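Local coordinates for protein transcription regulator, Crp family (Thermus thermophilus, PDB 4EV0) that binds cyclic AMP as a homodimer and, in a cAMP-dependent manner, activates transcription from several promoters through a winged helix-turn-helix DNA-binding domain, at residues 19-24 with 106-111; 71-76 with 124-129; 53-56 with 62-65. All blocks are in the same frame, centred on the assembly; numbering follows the deposited sequence.

Interaction 1 of 3, residues 19-24 with 106-111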
loop_
_atom_site.group_PDB
_atom_site.type_symbol
_atom_site.label_atom_id
_atom_site.label_comp_id
_atom_site.label_asym_id
_atom_site.label_seq_id
_atom_site.Cartn_x
_atom_site.Cartn_y
_atom_site.Cartn_z
ATOM N N LEU B 19 -28.218 -2.872 14.332
ATOM C CA LEU B 19 -27.834 -1.950 15.398
ATOM C C LEU B 19 -28.126 -2.470 16.808
ATOM O O LEU B 19 -27.525 -2.000 17.780
ATOM C CB LEU B 19 -28.518 -0.598 15.190
ATOM C CG LEU B 19 -27.883 0.211 14.061
ATOM C CD1 LEU B 19 -28.669 1.479 13.785
ATOM C CD2 LEU B 19 -26.442 0.530 14.421
ATOM N N SER B 20 -29.038 -3.441 16.916
ATOM C CA SER B 20 -29.493 -3.934 18.220
ATOM C C SER B 20 -28.466 -4.842 18.896
ATOM O O SER B 20 -28.592 -5.152 20.087
ATOM C CB SER B 20 -30.851 -4.644 18.106
ATOM O OG SER B 20 -30.744 -5.919 17.485
ATOM N N TYR B 21 -27.458 -5.266 18.129
ATOM C CA TYR B 21 -26.376 -6.094 18.665
ATOM C C TYR B 21 -25.247 -5.254 19.312
ATOM O O TYR B 21 -24.344 -5.786 19.969
ATOM C CB TYR B 21 -25.819 -6.997 17.562
ATOM C CG TYR B 21 -26.743 -8.122 17.132
ATOM C CD1 TYR B 21 -27.831 -7.884 16.296
ATOM C CD2 TYR B 21 -26.502 -9.433 17.529
ATOM C CE1 TYR B 21 -28.670 -8.919 15.891
ATOM C CE2 TYR B 21 -27.335 -10.472 17.127
ATOM C CZ TYR B 21 -28.415 -10.208 16.312
ATOM O OH TYR B 21 -29.243 -11.241 15.918
ATOM N N PHE B 22 -25.316 -3.938 19.121
ATOM C CA PHE B 22 -24.254 -3.029 19.544
ATOM C C PHE B 22 -24.406 -2.568 21.005
ATOM O O PHE B 22 -25.491 -2.636 21.592
ATOM C CB PHE B 22 -24.214 -1.815 18.625
ATOM C CG PHE B 22 -23.593 -2.084 17.298
ATOM C CD1 PHE B 22 -24.245 -2.862 16.355
ATOM C CD2 PHE B 22 -22.355 -1.547 16.977
ATOM C CE1 PHE B 22 -23.657 -3.109 15.110
ATOM C CE2 PHE B 22 -21.775 -1.791 15.748
ATOM C CZ PHE B 22 -22.428 -2.569 14.819
ATOM N N GLN B 23 -23.300 -2.115 21.582
ATOM C CA GLN B 23 -23.283 -1.601 22.942
ATOM C C GLN B 23 -22.687 -0.204 22.901
ATOM O O GLN B 23 -21.752 0.065 22.133
ATOM C CB GLN B 23 -22.462 -2.522 23.846
ATOM C CG GLN B 23 -22.935 -3.970 23.767
ATOM C CD GLN B 23 -22.297 -4.897 24.789
ATOM O OE1 GLN B 23 -21.684 -4.456 25.765
ATOM N NE2 GLN B 23 -22.448 -6.205 24.563
ATOM N N ARG B 24 -23.244 0.688 23.708
ATOM C CA ARG B 24 -22.789 2.067 23.744
ATOM C C ARG B 24 -21.537 2.201 24.616
ATOM O O ARG B 24 -21.488 1.674 25.718
ATOM C CB ARG B 24 -23.914 2.967 24.256
ATOM C CG ARG B 24 -25.216 2.849 23.451
ATOM C CD ARG B 24 -26.339 3.690 24.071
ATOM N NE ARG B 24 -27.321 4.130 23.075
ATOM C CZ ARG B 24 -28.590 3.729 23.033
ATOM N NH1 ARG B 24 -29.043 2.871 23.932
ATOM N NH2 ARG B 24 -29.406 4.192 22.093
ATOM N N LEU B 106 -20.793 -12.650 15.623
ATOM C CA LEU B 106 -20.986 -14.011 15.118
ATOM C C LEU B 106 -22.460 -14.406 14.995
ATOM O O LEU B 106 -22.857 -15.121 14.069
ATOM C CB LEU B 106 -20.257 -15.022 16.012
ATOM C CG LEU B 106 -18.736 -15.019 15.850
ATOM C CD1 LEU B 106 -18.105 -16.101 16.704
ATOM C CD2 LEU B 106 -18.380 -15.210 14.395
ATOM N N ALA B 107 -23.271 -13.946 15.936
ATOM C CA ALA B 107 -24.695 -14.234 15.871
ATOM C C ALA B 107 -25.375 -13.316 14.849
ATOM O O ALA B 107 -26.355 -13.713 14.210
ATOM C CB ALA B 107 -25.350 -14.119 17.260
ATOM N N LEU B 108 -24.850 -12.101 14.686
ATOM C CA LEU B 108 -25.435 -11.151 13.738
ATOM C C LEU B 108 -25.298 -11.577 12.265
ATOM O O LEU B 108 -26.262 -11.511 11.499
ATOM C CB LEU B 108 -24.855 -9.750 13.925
ATOM C CG LEU B 108 -25.240 -8.736 12.836
ATOM C CD1 LEU B 108 -26.760 -8.570 12.768
ATOM C CD2 LEU B 108 -24.552 -7.382 13.066
ATOM N N ILE B 109 -24.102 -11.994 11.862
ATOM C CA ILE B 109 -23.886 -12.346 10.456
ATOM C C ILE B 109 -24.686 -13.583 10.059
ATOM O O ILE B 109 -24.992 -13.767 8.886
ATOM C CB ILE B 109 -22.395 -12.508 10.097
ATOM C CG1 ILE B 109 -21.779 -13.697 10.825
ATOM C CG2 ILE B 109 -21.635 -11.222 10.409
ATOM C CD1 ILE B 109 -20.406 -14.042 10.328
ATOM N N ARG B 110 -25.050 -14.404 11.047
ATOM C CA ARG B 110 -25.911 -15.572 10.809
ATOM C C ARG B 110 -27.306 -15.148 10.371
ATOM O O ARG B 110 -27.970 -15.857 9.619
ATOM C CB ARG B 110 -26.000 -16.464 12.044
ATOM C CG ARG B 110 -24.817 -17.390 12.222
ATOM C CD ARG B 110 -25.053 -18.369 13.377
ATOM N NE ARG B 110 -24.391 -19.646 13.111
ATOM C CZ ARG B 110 -24.736 -20.808 13.664
ATOM N NH1 ARG B 110 -25.741 -20.860 14.530
ATOM N NH2 ARG B 110 -24.076 -21.916 13.351
ATOM N N ARG B 111 -27.737 -13.986 10.850
ATOM C CA ARG B 111 -28.976 -13.374 10.390
ATOM C C ARG B 111 -28.773 -12.446 9.180
ATOM O O ARG B 111 -29.628 -12.406 8.296
ATOM C CB ARG B 111 -29.687 -12.636 11.536
ATOM C CG ARG B 111 -30.487 -13.571 12.454
ATOM C CD ARG B 111 -31.959 -13.179 12.534
ATOM N NE ARG B 111 -32.166 -12.086 13.482
ATOM C CZ ARG B 111 -33.358 -11.672 13.907
ATOM N NH1 ARG B 111 -34.469 -12.256 13.470
ATOM N NH2 ARG B 111 -33.442 -10.672 14.778
#
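Tyr21 lays one face of its ring on Leu108, joining the turn that leads into the beta-roll of the cyclic nucleotide-binding domain to helix 102-111, which follows the last strand of that roll. Along 19-24 the chain first makes a type I beta turn from Leu19 to Phe22, closed by the backbone bond from Phe22 N to Leu19 O, 3.2 Å. The turn presents Tyr21, whose CB points at the helix and whose CG stands anti to the carbonyl carbon (chi1 -71°), and on the side of 19-24 this one residue carries nearly all of the contact. Leu108 CB sits 3.9 Å from the centroid of the Tyr21 ring and only 9° off the ring normal, a CH-pi contact placed over the middle of the face. One branch of the same leucine extends the cover: Leu108 CD1 comes to 3.7 Å from Tyr21 CE1. Across the ring from CE1, Tyr21 CE2 meets Ala107 CB at 4.2 Å, an apolar touch at the border of the patch. The Tyr21 hydroxyl end passes Arg111 with ring and guanidinium planes 61° apart, and the approach is too long to count as a bond: Tyr21 OH lies 3.9 Å from Arg111 NE. Phe22 turns to strand 95-101, where it packs on Leu98 and Leu100, and Gln23 begins strand 23-27 with backbone hydrogen bonding to Ala99.

Interaction 2 of 3, residues 71-76 with 124-129. With CMP (adenosine-3',5'-cyclic-monophosphate), chain G.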
loop_
_atom_site.group_PDB
_atom_site.type_symbol
_atom_site.label_atom_id
_atom_site.label_comp_id
_atom_site.label_asym_id
_atom_site.label_seq_id
_atom_site.Cartn_x
_atom_site.Cartn_y
_atom_site.Cartn_z
ATOM N N GLY B 71 -20.436 7.458 11.484
ATOM C CA GLY B 71 -20.767 6.482 10.467
ATOM C C GLY B 71 -19.598 5.611 10.061
ATOM O O GLY B 71 -19.770 4.625 9.337
ATOM N N GLU B 72 -18.404 5.968 10.516
ATOM C CA GLU B 72 -17.203 5.265 10.091
ATOM C C GLU B 72 -16.799 4.181 11.082
ATOM O O GLU B 72 -17.109 4.266 12.270
ATOM C CB GLU B 72 -16.062 6.256 9.831
ATOM C CG GLU B 72 -16.157 6.960 8.470
ATOM C CD GLU B 72 -15.104 8.045 8.288
ATOM O OE1 GLU B 72 -15.200 9.094 8.972
ATOM O OE2 GLU B 72 -14.178 7.848 7.459
ATOM N N LEU B 73 -16.090 3.173 10.582
ATOM C CA LEU B 73 -15.795 1.961 11.330
ATOM C C LEU B 73 -14.301 1.769 11.618
ATOM O O LEU B 73 -13.461 2.103 10.783
ATOM C CB LEU B 73 -16.329 0.770 10.533
ATOM C CG LEU B 73 -16.123 -0.656 11.029
ATOM C CD1 LEU B 73 -17.330 -1.484 10.633
ATOM C CD2 LEU B 73 -14.882 -1.267 10.436
ATOM N N PHE B 74 -13.975 1.220 12.790
ATOM C CA PHE B 74 -12.599 0.796 13.091
ATOM C C PHE B 74 -12.529 -0.357 14.095
ATOM O O PHE B 74 -13.483 -0.605 14.829
ATOM C CB PHE B 74 -11.748 1.966 13.589
ATOM C CG PHE B 74 -12.228 2.570 14.887
ATOM C CD1 PHE B 74 -13.290 3.471 14.902
ATOM C CD2 PHE B 74 -11.614 2.241 16.093
ATOM C CE1 PHE B 74 -13.731 4.040 16.098
ATOM C CE2 PHE B 74 -12.048 2.799 17.291
ATOM C CZ PHE B 74 -13.104 3.707 17.290
ATOM N N GLY B 75 -11.385 -1.041 14.124
ATOM C CA GLY B 75 -11.137 -2.115 15.068
ATOM C C GLY B 75 -11.677 -3.467 14.626
ATOM O O GLY B 75 -11.894 -4.376 15.445
ATOM N N GLU B 76 -11.887 -3.613 13.322
ATOM C CA GLU B 76 -12.491 -4.832 12.785
ATOM C C GLU B 76 -11.488 -5.983 12.633
ATOM O O GLU B 76 -11.872 -7.141 12.538
ATOM C CB GLU B 76 -13.212 -4.539 11.463
ATOM C CG GLU B 76 -12.293 -4.299 10.261
ATOM C CD GLU B 76 -11.489 -2.987 10.328
ATOM O OE1 GLU B 76 -11.907 -2.022 11.015
ATOM O OE2 GLU B 76 -10.422 -2.922 9.674
ATOM N N ALA B 124 -11.167 -4.372 1.560
ATOM C CA ALA B 124 -10.687 -4.360 0.189
ATOM C C ALA B 124 -10.438 -2.922 -0.250
ATOM O O ALA B 124 -9.426 -2.647 -0.862
ATOM C CB ALA B 124 -11.663 -5.076 -0.747
ATOM N N ARG B 125 -11.351 -2.019 0.095
ATOM C CA ARG B 125 -11.207 -0.593 -0.193
ATOM C C ARG B 125 -9.929 -0.023 0.425
ATOM O O ARG B 125 -9.243 0.794 -0.189
ATOM C CB ARG B 125 -12.453 0.173 0.301
ATOM C CG ARG B 125 -12.420 1.716 0.184
ATOM C CD ARG B 125 -12.458 2.206 -1.276
ATOM N NE ARG B 125 -13.004 1.187 -2.178
ATOM C CZ ARG B 125 -12.466 0.846 -3.353
ATOM N NH1 ARG B 125 -11.364 1.453 -3.797
ATOM N NH2 ARG B 125 -13.042 -0.107 -4.083
ATOM N N ARG B 126 -9.610 -0.479 1.633
ATOM C CA ARG B 126 -8.436 -0.013 2.363
ATOM C C ARG B 126 -7.140 -0.548 1.773
ATOM O O ARG B 126 -6.123 0.137 1.769
ATOM C CB ARG B 126 -8.534 -0.396 3.842
ATOM C CG ARG B 126 -9.283 0.618 4.700
ATOM C CD ARG B 126 -9.813 -0.023 5.983
ATOM N NE ARG B 126 -10.643 0.900 6.759
ATOM C CZ ARG B 126 -11.200 0.605 7.929
ATOM N NH1 ARG B 126 -11.014 -0.595 8.459
ATOM N NH2 ARG B 126 -11.937 1.508 8.570
ATOM N N LEU B 127 -7.179 -1.778 1.278
ATOM C CA LEU B 127 -6.002 -2.377 0.650
ATOM C C LEU B 127 -5.682 -1.710 -0.689
ATOM O O LEU B 127 -4.530 -1.677 -1.115
ATOM C CB LEU B 127 -6.177 -3.896 0.485
ATOM C CG LEU B 127 -5.916 -4.809 1.692
ATOM C CD1 LEU B 127 -6.675 -6.110 1.513
ATOM C CD2 LEU B 127 -4.434 -5.101 1.874
ATOM N N ARG B 128 -6.707 -1.177 -1.343
ATOM C CA ARG B 128 -6.509 -0.444 -2.580
ATOM C C ARG B 128 -5.855 0.912 -2.326
ATOM O O ARG B 128 -4.963 1.334 -3.065
ATOM C CB ARG B 128 -7.828 -0.302 -3.335
ATOM C CG ARG B 128 -8.229 -1.589 -4.031
ATOM C CD ARG B 128 -9.357 -1.382 -5.021
ATOM N NE ARG B 128 -9.952 -2.646 -5.447
ATOM C CZ ARG B 128 -9.514 -3.366 -6.479
ATOM N NH1 ARG B 128 -8.470 -2.954 -7.195
ATOM N NH2 ARG B 128 -10.122 -4.508 -6.791
ATOM N N GLU B 129 -6.302 1.581 -1.270
ATOM C CA GLU B 129 -5.702 2.833 -0.822
ATOM C C GLU B 129 -4.245 2.624 -0.401
ATOM O O GLU B 129 -3.387 3.482 -0.620
ATOM C CB GLU B 129 -6.542 3.431 0.309
ATOM C CG GLU B 129 -7.921 3.860 -0.170
ATOM C CD GLU B 129 -8.914 4.109 0.955
ATOM O OE1 GLU B 129 -8.571 3.877 2.139
ATOM O OE2 GLU B 129 -10.055 4.526 0.648
HETATM P P CMP G . -7.749 -3.318 14.611
HETATM O O1P CMP G . -8.695 -4.141 15.433
HETATM O O2P CMP G . -6.532 -3.986 14.011
HETATM O "O5'" CMP G . -7.295 -2.005 15.435
HETATM C "C5'" CMP G . -6.840 -0.832 14.761
HETATM C "C4'" CMP G . -7.727 -0.575 13.592
HETATM O "O4'" CMP G . -7.199 0.432 12.708
HETATM C "C3'" CMP G . -7.891 -1.747 12.676
HETATM O "O3'" CMP G . -8.588 -2.810 13.294
HETATM C "C2'" CMP G . -8.572 -1.093 11.488
HETATM O "O2'" CMP G . -9.922 -0.785 11.783
HETATM C "C1'" CMP G . -7.784 0.227 11.428
HETATM N N9 CMP G . -6.720 0.173 10.421
HETATM C C8 CMP G . -5.659 -0.653 10.401
HETATM N N7 CMP G . -4.919 -0.419 9.280
HETATM C C5 CMP G . -5.516 0.569 8.582
HETATM C C6 CMP G . -5.254 1.313 7.323
HETATM N N6 CMP G . -4.162 1.018 6.564
HETATM N N1 CMP G . -6.145 2.278 6.965
HETATM C C2 CMP G . -7.227 2.567 7.707
HETATM N N3 CMP G . -7.517 1.938 8.869
HETATM C C4 CMP G . -6.713 0.952 9.340
#
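Arg126 reaches from helix 114-135 to Glu76 and Leu73, and its guanidinium joins them through two different kinds of polar contact. The ionic one is a salt bridge from Arg126 NH1 to Glu76 OE2, 2.7 Å, with the carboxylate at the edge of the guanidinium but its plane turned 48° from it. The hydrogen bond is given by the other terminal nitrogen: Arg126 NH2 to Leu73 O is 2.8 Å, bent to 139° at the hydrogen, and the oxygen lies in the guanidinium plane. An extended chain from CG to NE carries the group across to the strand. Replacing Arg126 with an alanine would probably leave Glu76 without its charge partner and Leu73 O without this donor.

These contacts stand at the cyclic AMP pocket, where the beta-roll of the cyclic nucleotide-binding domain faces the long helix 114-135 that pairs the two subunits. The hydrogen bonds that 71-76 makes to the nucleotide meet at its ribose O2': Gly75 N donates to CMP O2' at 2.8 Å, and CMP O2' donates to Glu76 OE1 at a very short 2.5 Å. The carboxylate is thus shared, OE1 accepting from O2' and OE2 making the shorter approach to Arg126 NH1. A first torsion that sets CG of Glu76 between the backbone N and the carbonyl carbon (chi1 74°), with a bend at chi2, brings the group to both partners. The adenine also meets Arg126: CMP N3 lies 3.9 Å above one face of its guanidinium, toward the rim. Asp131 of the second subunit also hydrogen-bonds the nucleotide.

Interaction 3 of 3, residues 53-56 with 62-65; sequences LFRT and ERTL. With CMP (adenosine-3',5'-cyclic-monophosphate), chain G.
Strands 53-56 and 62-65 run antiparallel, their axes 4.4 Å apart at closest and 150° between directions, with Arg55 and Arg63 as the hydrogen-bonded pair flanked by the non-hydrogen-bonded pairs Phe54-Thr64 and Thr56-Glu62. Three nearly straight bonds fix this register: Arg55 N to Arg63 O, 3.1 Å, Arg63 N to Arg55 O, 2.9 Å, and Leu65 N to Leu53 O, 2.8 Å.

On the face bearing Phe54, the Glu62 carboxylate stacks on one face of the phenyl ring, the two planes 21° apart. Glu62 OE1 comes to 3.3 Å from Phe54 CE2, while OE2 lies over the ring centre and is also salt-bridged to Arg52, which probably offsets the cost of setting a carboxylate on an aromatic face. With its CG between backbone N and carbonyl carbon (chi1 47°) and the chain extended beyond, Glu62 brings that carboxylate over the ring.

The opposite face carries Arg55 and Arg63 side by side, pointing the same way, with Arg55 CD 3.7 Å from Arg63 NH2. The pair is gathered round an anion, since both form salt bridges to Asp135 of the second subunit.

The CD1 methyls of Leu53 and Leu65 touch the nucleotide: Leu65 CD1 lies 3.7 Å from CMP C5 of the adenine, and Leu53 CD1 is 3.8 Å from CMP O4' of the ribose. This is a beta hairpin of the CRP-type beta-roll, lining the cyclic AMP pocket with apolar side chains.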
loop_
_atom_site.group_PDB
_atom_site.type_symbol
_atom_site.label_atom_id
_atom_site.label_comp_id
_atom_site.label_asym_id
_atom_site.label_seq_id
_atom_site.Cartn_x
_atom_site.Cartn_y
_atom_site.Cartn_z
ATOM N N LEU B 53 -6.708 7.251 14.287
ATOM C CA LEU B 53 -5.921 6.025 14.267
ATOM C C LEU B 53 -4.473 6.311 13.871
ATOM O O LEU B 53 -4.214 7.121 12.979
ATOM C CB LEU B 53 -6.499 5.053 13.246
ATOM C CG LEU B 53 -7.980 4.719 13.377
ATOM C CD1 LEU B 53 -8.464 3.981 12.139
ATOM C CD2 LEU B 53 -8.232 3.893 14.634
ATOM N N PHE B 54 -3.536 5.633 14.526
ATOM C CA PHE B 54 -2.116 5.799 14.227
ATOM C C PHE B 54 -1.306 4.588 14.668
ATOM O O PHE B 54 -1.686 3.868 15.587
ATOM C CB PHE B 54 -1.543 7.071 14.872
ATOM C CG PHE B 54 -1.604 7.079 16.395
ATOM C CD1 PHE B 54 -2.731 7.550 17.060
ATOM C CD2 PHE B 54 -0.521 6.646 17.155
ATOM C CE1 PHE B 54 -2.785 7.579 18.473
ATOM C CE2 PHE B 54 -0.565 6.671 18.551
ATOM C CZ PHE B 54 -1.703 7.135 19.213
ATOM N N ARG B 55 -0.184 4.379 13.999
ATOM C CA ARG B 55 0.757 3.334 14.351
ATOM C C ARG B 55 1.995 3.999 14.914
ATOM O O ARG B 55 2.285 5.159 14.601
ATOM C CB ARG B 55 1.134 2.500 13.111
ATOM C CG ARG B 55 0.131 1.364 12.785
ATOM C CD ARG B 55 0.460 0.608 11.485
ATOM N NE ARG B 55 1.670 -0.203 11.561
ATOM C CZ ARG B 55 1.704 -1.489 11.909
ATOM N NH1 ARG B 55 0.584 -2.128 12.242
ATOM N NH2 ARG B 55 2.863 -2.144 11.930
ATOM N N THR B 56 2.739 3.271 15.733
ATOM C CA THR B 56 3.945 3.826 16.329
ATOM C C THR B 56 5.158 3.026 15.866
ATOM O O THR B 56 5.130 1.796 15.840
ATOM C CB THR B 56 3.840 3.878 17.885
ATOM O OG1 THR B 56 2.679 4.628 18.248
ATOM C CG2 THR B 56 5.058 4.552 18.500
ATOM N N GLU B 62 4.793 8.669 15.610
ATOM C CA GLU B 62 3.496 8.209 15.161
ATOM C C GLU B 62 3.118 8.602 13.740
ATOM O O GLU B 62 3.304 9.735 13.302
ATOM C CB GLU B 62 2.377 8.471 16.183
ATOM C CG GLU B 62 2.319 9.824 16.792
ATOM C CD GLU B 62 1.113 9.971 17.720
ATOM O OE1 GLU B 62 1.151 9.465 18.876
ATOM O OE2 GLU B 62 0.116 10.585 17.275
ATOM N N ARG B 63 2.609 7.613 13.023
ATOM C CA ARG B 63 2.162 7.804 11.661
ATOM C C ARG B 63 0.648 7.673 11.636
ATOM O O ARG B 63 0.120 6.575 11.776
ATOM C CB ARG B 63 2.805 6.755 10.753
ATOM C CG ARG B 63 2.334 6.814 9.312
ATOM C CD ARG B 63 3.164 5.900 8.412
ATOM N NE ARG B 63 2.994 4.495 8.767
ATOM C CZ ARG B 63 2.026 3.733 8.283
ATOM N NH1 ARG B 63 1.145 4.248 7.433
ATOM N NH2 ARG B 63 1.940 2.461 8.645
ATOM N N THR B 64 -0.042 8.799 11.487
ATOM C CA THR B 64 -1.499 8.814 11.462
ATOM C C THR B 64 -2.041 8.081 10.255
ATOM O O THR B 64 -1.577 8.306 9.134
ATOM C CB THR B 64 -2.053 10.244 11.414
ATOM O OG1 THR B 64 -1.688 10.946 12.616
ATOM C CG2 THR B 64 -3.585 10.208 11.262
ATOM N N LEU B 65 -3.015 7.202 10.473
ATOM C CA LEU B 65 -3.601 6.443 9.372
ATOM C C LEU B 65 -4.989 6.943 8.973
ATOM O O LEU B 65 -5.380 6.806 7.817
ATOM C CB LEU B 65 -3.725 4.966 9.712
ATOM C CG LEU B 65 -2.685 4.128 10.453
ATOM C CD1 LEU B 65 -3.250 2.683 10.581
ATOM C CD2 LEU B 65 -1.329 4.144 9.762
HETATM P P CMP G . -7.749 -3.318 14.611
HETATM O O1P CMP G . -8.695 -4.141 15.433
HETATM O O2P CMP G . -6.532 -3.986 14.011
HETATM O "O5'" CMP G . -7.295 -2.005 15.435
HETATM C "C5'" CMP G . -6.840 -0.832 14.761
HETATM C "C4'" CMP G . -7.727 -0.575 13.592
HETATM O "O4'" CMP G . -7.199 0.432 12.708
HETATM C "C3'" CMP G . -7.891 -1.747 12.676
HETATM O "O3'" CMP G . -8.588 -2.810 13.294
HETATM C "C2'" CMP G . -8.572 -1.093 11.488
HETATM O "O2'" CMP G . -9.922 -0.785 11.783
HETATM C "C1'" CMP G . -7.784 0.227 11.428
HETATM N N9 CMP G . -6.720 0.173 10.421
HETATM C C8 CMP G . -5.659 -0.653 10.401
HETATM N N7 CMP G . -4.919 -0.419 9.280
HETATM C C5 CMP G . -5.516 0.569 8.582
HETATM C C6 CMP G . -5.254 1.313 7.323
HETATM N N6 CMP G . -4.162 1.018 6.564
HETATM N N1 CMP G . -6.145 2.278 6.965
HETATM C C2 CMP G . -7.227 2.567 7.707
HETATM N N3 CMP G . -7.517 1.938 8.869
HETATM C C4 CMP G . -6.713 0.952 9.340
#

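Interactions 2 and 3 meet at the cyclic AMP: 71-76 with 124-129 holds the ribose hydroxyl, whereas 53-56 with 62-65 gives the pocket its leucines. Their centres are 15 Å apart, yet they touch directly, Phe74 CD2 packing on Leu53 CD2 at 4.0 Å. Interaction 1 lies farther off, its centre 19 Å from that of interaction 2 and 29 Å from that of interaction 3, and it touches neither. It is linked to interaction 2 through the chain, because helix 102-111 directly precedes helix 114-135, and both contacts reach the sheet containing strands 23-27 and 73-74. All three have residues near the second subunit, whose Asp131 and Asp135 reach the pocket and the hairpin.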